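Local coordinates for beta-1,3-1,4-glucanase (Caldicellulosiruptor sp. F32, PDB 5H4R), which probably hydrolyses mixed-linkage beta-1,3-1,4-glucans such as lichenan, as a family 5 glycoside hydrolase whose barrel here holds bound cellotetraose, at residues G109-I114 against V163-T168; Y148-S153 against P189-S194. The protein carries 1 engineered substitution. All coordinates share one frame; numbering follows the deposited sequence.

Contact 1. Residues G109-I114 against V163-T168; sequences GSNFTI and VKSIWT
The hydroxyl of Ser165 donates to the backbone carbonyl of Asn111, with OG 2.6 Å from Asn111 O, and so ties a beta hairpin to the flank of an outer helix of the (beta/alpha)8 barrel. The hairpin pairs strands 107-108 and 113-114; its connection contains a type I turn from Gly109 to Phe112, closed by Phe112 N bonding to Gly109 O. The helix is 156-173, which follows the third barrel strand. The bond is short but not in the carbonyl plane: the C=O...OG angle is 150° and the donor is tilted 29° from that plane. Ser165 holds OG anti to its own backbone N (chi1 -178°), which carries the hydroxyl out from the helix toward the turn. Asn111 also reaches over with its amide, OD1 lying 3.7 Å from Ser165 CB, and this oxygen has a weak hydrogen bond from Lys161 one turn earlier in the helix.

Phe112 sets the edge of its ring toward Ser165 CB, which lies near the ring plane, while the Ser110 carbonyl oxygen sits 4.1 Å above one face, offset toward the rim. Tyr162 meets the same ring edge-to-face. The backbone of Phe112, with positive phi, leads the chain from the turn into strand 113-114, where the Gln169 amide brackets Thr113, NE2 bonding Phe112 O and OE1 bonding Ile114 N; NE2 also bonds Ser165 O within the helix. Toward Ile114 the contact becomes apolar. Val107 touches both isoleucines, which cross at about a right angle, and the terminal methyl CD1 of Ile166 rests 3.9 Å from Ile114 CG1.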
loop_
_atom_site.group_PDB
_atom_site.type_symbol
_atom_site.label_atom_id
_atom_site.label_comp_id
_atom_site.label_asym_id
_atom_site.label_seq_id
_atom_site.Cartn_x
_atom_site.Cartn_y
_atom_site.Cartn_z
ATOM N N GLY A 109 -24.523 12.716 -0.855
ATOM C CA GLY A 109 -24.975 13.486 0.280
ATOM C C GLY A 109 -23.863 14.227 0.998
ATOM O O GLY A 109 -22.663 13.977 0.822
ATOM N N SER A 110 -24.290 15.150 1.871
ATOM C CA SER A 110 -23.325 16.011 2.543
ATOM C C SER A 110 -22.438 15.250 3.517
ATOM O O SER A 110 -21.358 15.743 3.860
ATOM C CB SER A 110 -24.038 17.147 3.279
ATOM O OG SER A 110 -25.157 16.667 4.006
ATOM N N ASN A 111 -22.840 14.059 3.963
ATOM C CA ASN A 111 -21.994 13.300 4.878
ATOM C C ASN A 111 -21.443 12.032 4.241
ATOM O O ASN A 111 -21.154 11.057 4.938
ATOM C CB ASN A 111 -22.726 12.977 6.180
ATOM C CG ASN A 111 -21.739 12.691 7.332
ATOM O OD1 ASN A 111 -20.588 13.147 7.300
ATOM N ND2 ASN A 111 -22.177 11.929 8.330
ATOM N N PHE A 112 -21.252 12.044 2.923
ATOM C CA PHE A 112 -20.481 11.019 2.210
ATOM C C PHE A 112 -20.990 9.608 2.505
ATOM O O PHE A 112 -20.232 8.704 2.886
ATOM C CB PHE A 112 -18.977 11.095 2.541
ATOM C CG PHE A 112 -18.357 12.471 2.391
ATOM C CD1 PHE A 112 -18.075 13.002 1.139
ATOM C CD2 PHE A 112 -17.990 13.197 3.512
ATOM C CE1 PHE A 112 -17.488 14.242 1.009
ATOM C CE2 PHE A 112 -17.390 14.442 3.384
ATOM C CZ PHE A 112 -17.136 14.964 2.135
ATOM N N THR A 113 -22.272 9.405 2.260
ATOM C CA THR A 113 -22.843 8.076 2.426
ATOM C C THR A 113 -22.317 7.162 1.340
ATOM O O THR A 113 -22.525 7.432 0.154
ATOM C CB THR A 113 -24.364 8.122 2.361
ATOM O OG1 THR A 113 -24.866 9.000 3.365
ATOM C CG2 THR A 113 -24.934 6.727 2.590
ATOM N N ILE A 114 -21.698 6.055 1.742
ATOM C CA ILE A 114 -21.168 5.083 0.782
ATOM C C ILE A 114 -22.314 4.256 0.215
ATOM O O ILE A 114 -23.165 3.743 0.955
ATOM C CB ILE A 114 -20.115 4.176 1.438
ATOM C CG1 ILE A 114 -18.926 4.993 1.971
ATOM C CG2 ILE A 114 -19.619 3.149 0.433
ATOM C CD1 ILE A 114 -18.001 4.190 2.873
ATOM N N VAL A 163 -12.734 11.735 6.311
ATOM C CA VAL A 163 -12.077 10.643 7.037
ATOM C C VAL A 163 -13.028 10.055 8.076
ATOM O O VAL A 163 -13.216 8.832 8.150
ATOM C CB VAL A 163 -10.763 11.142 7.672
ATOM C CG1 VAL A 163 -10.147 10.069 8.581
ATOM C CG2 VAL A 163 -9.777 11.542 6.601
ATOM N N LYS A 164 -13.666 10.919 8.881
ATOM C CA LYS A 164 -14.613 10.443 9.895
ATOM C C LYS A 164 -15.725 9.616 9.263
ATOM O O LYS A 164 -16.059 8.529 9.749
ATOM C CB LYS A 164 -15.204 11.619 10.672
ATOM C CG LYS A 164 -14.291 12.241 11.689
ATOM C CD LYS A 164 -15.077 13.190 12.605
ATOM C CE LYS A 164 -14.166 13.850 13.626
ATOM N NZ LYS A 164 -14.882 14.852 14.456
ATOM N N SER A 165 -16.317 10.112 8.176
ATOM C CA SER A 165 -17.484 9.440 7.616
ATOM C C SER A 165 -17.116 8.137 6.934
ATOM O O SER A 165 -17.772 7.109 7.151
ATOM C CB SER A 165 -18.224 10.322 6.628
ATOM O OG SER A 165 -19.361 9.592 6.185
ATOM N N ILE A 166 -16.105 8.160 6.055
ATOM C CA ILE A 166 -15.683 6.926 5.398
ATOM C C ILE A 166 -15.308 5.874 6.428
ATOM O O ILE A 166 -15.762 4.726 6.341
ATOM C CB ILE A 166 -14.522 7.181 4.419
ATOM C CG1 ILE A 166 -14.951 8.092 3.266
ATOM C CG2 ILE A 166 -13.975 5.860 3.873
ATOM C CD1 ILE A 166 -16.075 7.556 2.356
ATOM N N TRP A 167 -14.470 6.239 7.410
ATOM C CA TRP A 167 -13.972 5.219 8.311
ATOM C C TRP A 167 -15.015 4.793 9.328
ATOM O O TRP A 167 -15.005 3.630 9.723
ATOM C CB TRP A 167 -12.659 5.657 8.971
ATOM C CG TRP A 167 -11.533 5.372 8.036
ATOM C CD1 TRP A 167 -10.713 6.276 7.397
ATOM C CD2 TRP A 167 -11.129 4.075 7.576
ATOM N NE1 TRP A 167 -9.838 5.614 6.580
ATOM C CE2 TRP A 167 -10.063 4.266 6.670
ATOM C CE3 TRP A 167 -11.559 2.773 7.851
ATOM C CZ2 TRP A 167 -9.430 3.207 6.037
ATOM C CZ3 TRP A 167 -10.925 1.717 7.217
ATOM C CH2 TRP A 167 -9.872 1.944 6.323
ATOM N N THR A 168 -15.976 5.654 9.691
ATOM C CA THR A 168 -17.069 5.176 10.525
ATOM C C THR A 168 -17.851 4.101 9.785
ATOM O O THR A 168 -18.175 3.044 10.342
ATOM C CB THR A 168 -17.988 6.336 10.931
ATOM O OG1 THR A 168 -17.303 7.238 11.799
ATOM C CG2 THR A 168 -19.211 5.821 11.672
#

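Contact 2. Residues Y148-S153 against P189-S194; sequences YYYPNS and PRLTGS
Tyr150 stretches its phenol across to the 189-194 loop, where the backbone N of Thr192 donates to Tyr150 OH over 3.1 Å at an N-H...O angle of 153°. A chi1 of -153° swings the Tyr150 ring round so that its hydroxyl reaches this loop although CB points away from it. Leu191 crosses the ring at about a right angle and brings CD2 to 3.8 Å from Tyr150 CE2. Packing is close at the prolines too: Pro151, the centre of an inverse gamma turn, sets CD 3.3 Å from Arg190 O, a buried carbonyl oxygen with no hydrogen-bond partner in the model. Pro189 CB comes to 3.5 Å from Tyr149 CE1, and Ile214 of helix 205-226 touches both prolines.

The margins are looser and partly exposed. At one end Asn152 adds only CB, 4.1 Å from Leu191 CD2, its OD1 being bonded to His155 N; at the other Arg190, whose CB points away from the 148-153 loop, pairs NE with Glu197 OE2 in a salt bridge, and its NH1 bonds the engineered Gln188 O. These loops follow the third and fourth barrel strands, beside pocket residues Asn187 and Gln188: the loop rim of a TIM-barrel glycosidase.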
loop_
_atom_site.group_PDB
_atom_site.type_symbol
_atom_site.label_atom_id
_atom_site.label_comp_id
_atom_site.label_asym_id
_atom_site.label_seq_id
_atom_site.Cartn_x
_atom_site.Cartn_y
_atom_site.Cartn_z
ATOM N N TYR A 148 -12.896 16.012 -0.780
ATOM C CA TYR A 148 -12.786 14.688 -0.180
ATOM C C TYR A 148 -11.611 14.752 0.789
ATOM O O TYR A 148 -11.673 15.513 1.756
ATOM C CB TYR A 148 -12.724 13.610 -1.266
ATOM C CG TYR A 148 -13.944 13.649 -2.159
ATOM C CD1 TYR A 148 -15.173 13.202 -1.700
ATOM C CD2 TYR A 148 -13.875 14.146 -3.442
ATOM C CE1 TYR A 148 -16.303 13.261 -2.502
ATOM C CE2 TYR A 148 -15.003 14.194 -4.256
ATOM C CZ TYR A 148 -16.206 13.752 -3.775
ATOM O OH TYR A 148 -17.338 13.799 -4.572
ATOM N N TYR A 149 -10.540 13.984 0.560
ATOM C CA TYR A 149 -9.340 14.028 1.406
ATOM C C TYR A 149 -8.375 15.037 0.789
ATOM O O TYR A 149 -7.884 14.831 -0.326
ATOM C CB TYR A 149 -8.687 12.644 1.521
ATOM C CG TYR A 149 -7.547 12.572 2.519
ATOM C CD1 TYR A 149 -6.369 13.285 2.317
ATOM C CD2 TYR A 149 -7.664 11.812 3.691
ATOM C CE1 TYR A 149 -5.338 13.239 3.231
ATOM C CE2 TYR A 149 -6.628 11.758 4.601
ATOM C CZ TYR A 149 -5.473 12.464 4.362
ATOM O OH TYR A 149 -4.448 12.404 5.280
ATOM N N TYR A 150 -8.121 16.141 1.486
ATOM C CA TYR A 150 -7.095 17.056 1.000
ATOM C C TYR A 150 -6.327 17.667 2.175
ATOM O O TYR A 150 -6.925 18.330 3.037
ATOM C CB TYR A 150 -7.697 18.149 0.109
ATOM C CG TYR A 150 -6.702 18.669 -0.893
ATOM C CD1 TYR A 150 -6.284 17.865 -1.966
ATOM C CD2 TYR A 150 -6.118 19.924 -0.746
ATOM C CE1 TYR A 150 -5.356 18.315 -2.879
ATOM C CE2 TYR A 150 -5.186 20.380 -1.643
ATOM C CZ TYR A 150 -4.811 19.580 -2.717
ATOM O OH TYR A 150 -3.865 20.078 -3.575
ATOM N N PRO A 151 -4.990 17.491 2.239
ATOM C CA PRO A 151 -4.254 17.853 3.469
ATOM C C PRO A 151 -3.701 19.274 3.492
ATOM O O PRO A 151 -2.488 19.505 3.411
ATOM C CB PRO A 151 -3.135 16.813 3.485
ATOM C CG PRO A 151 -2.801 16.643 2.015
ATOM C CD PRO A 151 -4.144 16.696 1.316
ATOM N N ASN A 152 -4.586 20.261 3.608
ATOM C CA ASN A 152 -4.137 21.602 3.931
ATOM C C ASN A 152 -5.194 22.291 4.780
ATOM O O ASN A 152 -6.301 21.779 4.973
ATOM C CB ASN A 152 -3.754 22.400 2.666
ATOM C CG ASN A 152 -4.923 22.721 1.746
ATOM O OD1 ASN A 152 -6.098 22.481 2.050
ATOM N ND2 ASN A 152 -4.583 23.300 0.586
ATOM N N SER A 153 -4.820 23.452 5.321
ATOM C CA SER A 153 -5.718 24.142 6.246
ATOM C C SER A 153 -6.993 24.572 5.545
ATOM O O SER A 153 -8.079 24.511 6.135
ATOM C CB SER A 153 -5.007 25.340 6.887
ATOM O OG SER A 153 -4.083 24.884 7.867
ATOM N N PRO A 189 -1.350 10.589 0.832
ATOM C CA PRO A 189 -1.902 11.929 1.080
ATOM C C PRO A 189 -0.887 12.996 0.706
ATOM O O PRO A 189 0.272 12.932 1.116
ATOM C CB PRO A 189 -2.195 11.924 2.586
ATOM C CG PRO A 189 -1.242 10.954 3.146
ATOM C CD PRO A 189 -1.050 9.871 2.079
ATOM N N ARG A 190 -1.326 13.975 -0.084
ATOM C CA ARG A 190 -0.403 14.953 -0.646
ATOM C C ARG A 190 -1.197 16.100 -1.254
ATOM O O ARG A 190 -2.412 16.021 -1.434
ATOM C CB ARG A 190 0.491 14.323 -1.707
ATOM C CG ARG A 190 -0.282 13.897 -2.956
ATOM C CD ARG A 190 0.475 12.879 -3.770
ATOM N NE ARG A 190 -0.172 12.679 -5.053
ATOM C CZ ARG A 190 -1.201 11.865 -5.259
ATOM N NH1 ARG A 190 -1.725 11.165 -4.257
ATOM N NH2 ARG A 190 -1.737 11.772 -6.461
ATOM N N LEU A 191 -0.478 17.156 -1.608
ATOM C CA LEU A 191 -1.040 18.240 -2.389
ATOM C C LEU A 191 -0.887 17.808 -3.835
ATOM O O LEU A 191 0.150 17.255 -4.202
ATOM C CB LEU A 191 -0.308 19.554 -2.103
ATOM C CG LEU A 191 -0.276 19.977 -0.624
ATOM C CD1 LEU A 191 0.671 21.153 -0.423
ATOM C CD2 LEU A 191 -1.655 20.341 -0.164
ATOM N N THR A 192 -1.923 17.971 -4.635
ATOM C CA THR A 192 -1.863 17.522 -6.022
ATOM C C THR A 192 -1.755 18.703 -6.980
ATOM O O THR A 192 -2.174 19.817 -6.680
ATOM C CB THR A 192 -3.081 16.683 -6.401
ATOM O OG1 THR A 192 -4.254 17.492 -6.277
ATOM C CG2 THR A 192 -3.186 15.463 -5.531
ATOM N N GLY A 193 -1.181 18.440 -8.152
ATOM C CA GLY A 193 -1.012 19.468 -9.155
ATOM C C GLY A 193 -0.200 20.632 -8.635
ATOM O O GLY A 193 -0.646 21.781 -8.660
ATOM N N SER A 194 0.990 20.327 -8.116
ATOM C CA SER A 194 1.814 21.288 -7.393
ATOM C C SER A 194 3.246 20.802 -7.428
ATOM O O SER A 194 3.494 19.595 -7.452
ATOM C CB SER A 194 1.354 21.427 -5.938
ATOM O OG SER A 194 2.413 21.836 -5.089
#

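Overall arrangement
Both contacts are largely buried, yet the centre of contact 1 is about 22 Å, and that of contact 2 about 18 Å, from the centre of the chain. Helix 156-173 relates them: contact 1 uses its flank, whereas residues 148-153 of contact 2 belong to the loop leading into it. They also meet directly, Val163 CG2 packing 3.6 Å from Tyr149 CD2 and Phe112 CE1 3.7 Å from Tyr148 CD1. Contact 1 fastens a peripheral hairpin through a serine hydroxyl and a small aliphatic patch; contact 2 joins two irregular loops through aromatic and proline packing with one phenol bond, and it alone adjoins the sugar-binding pocket.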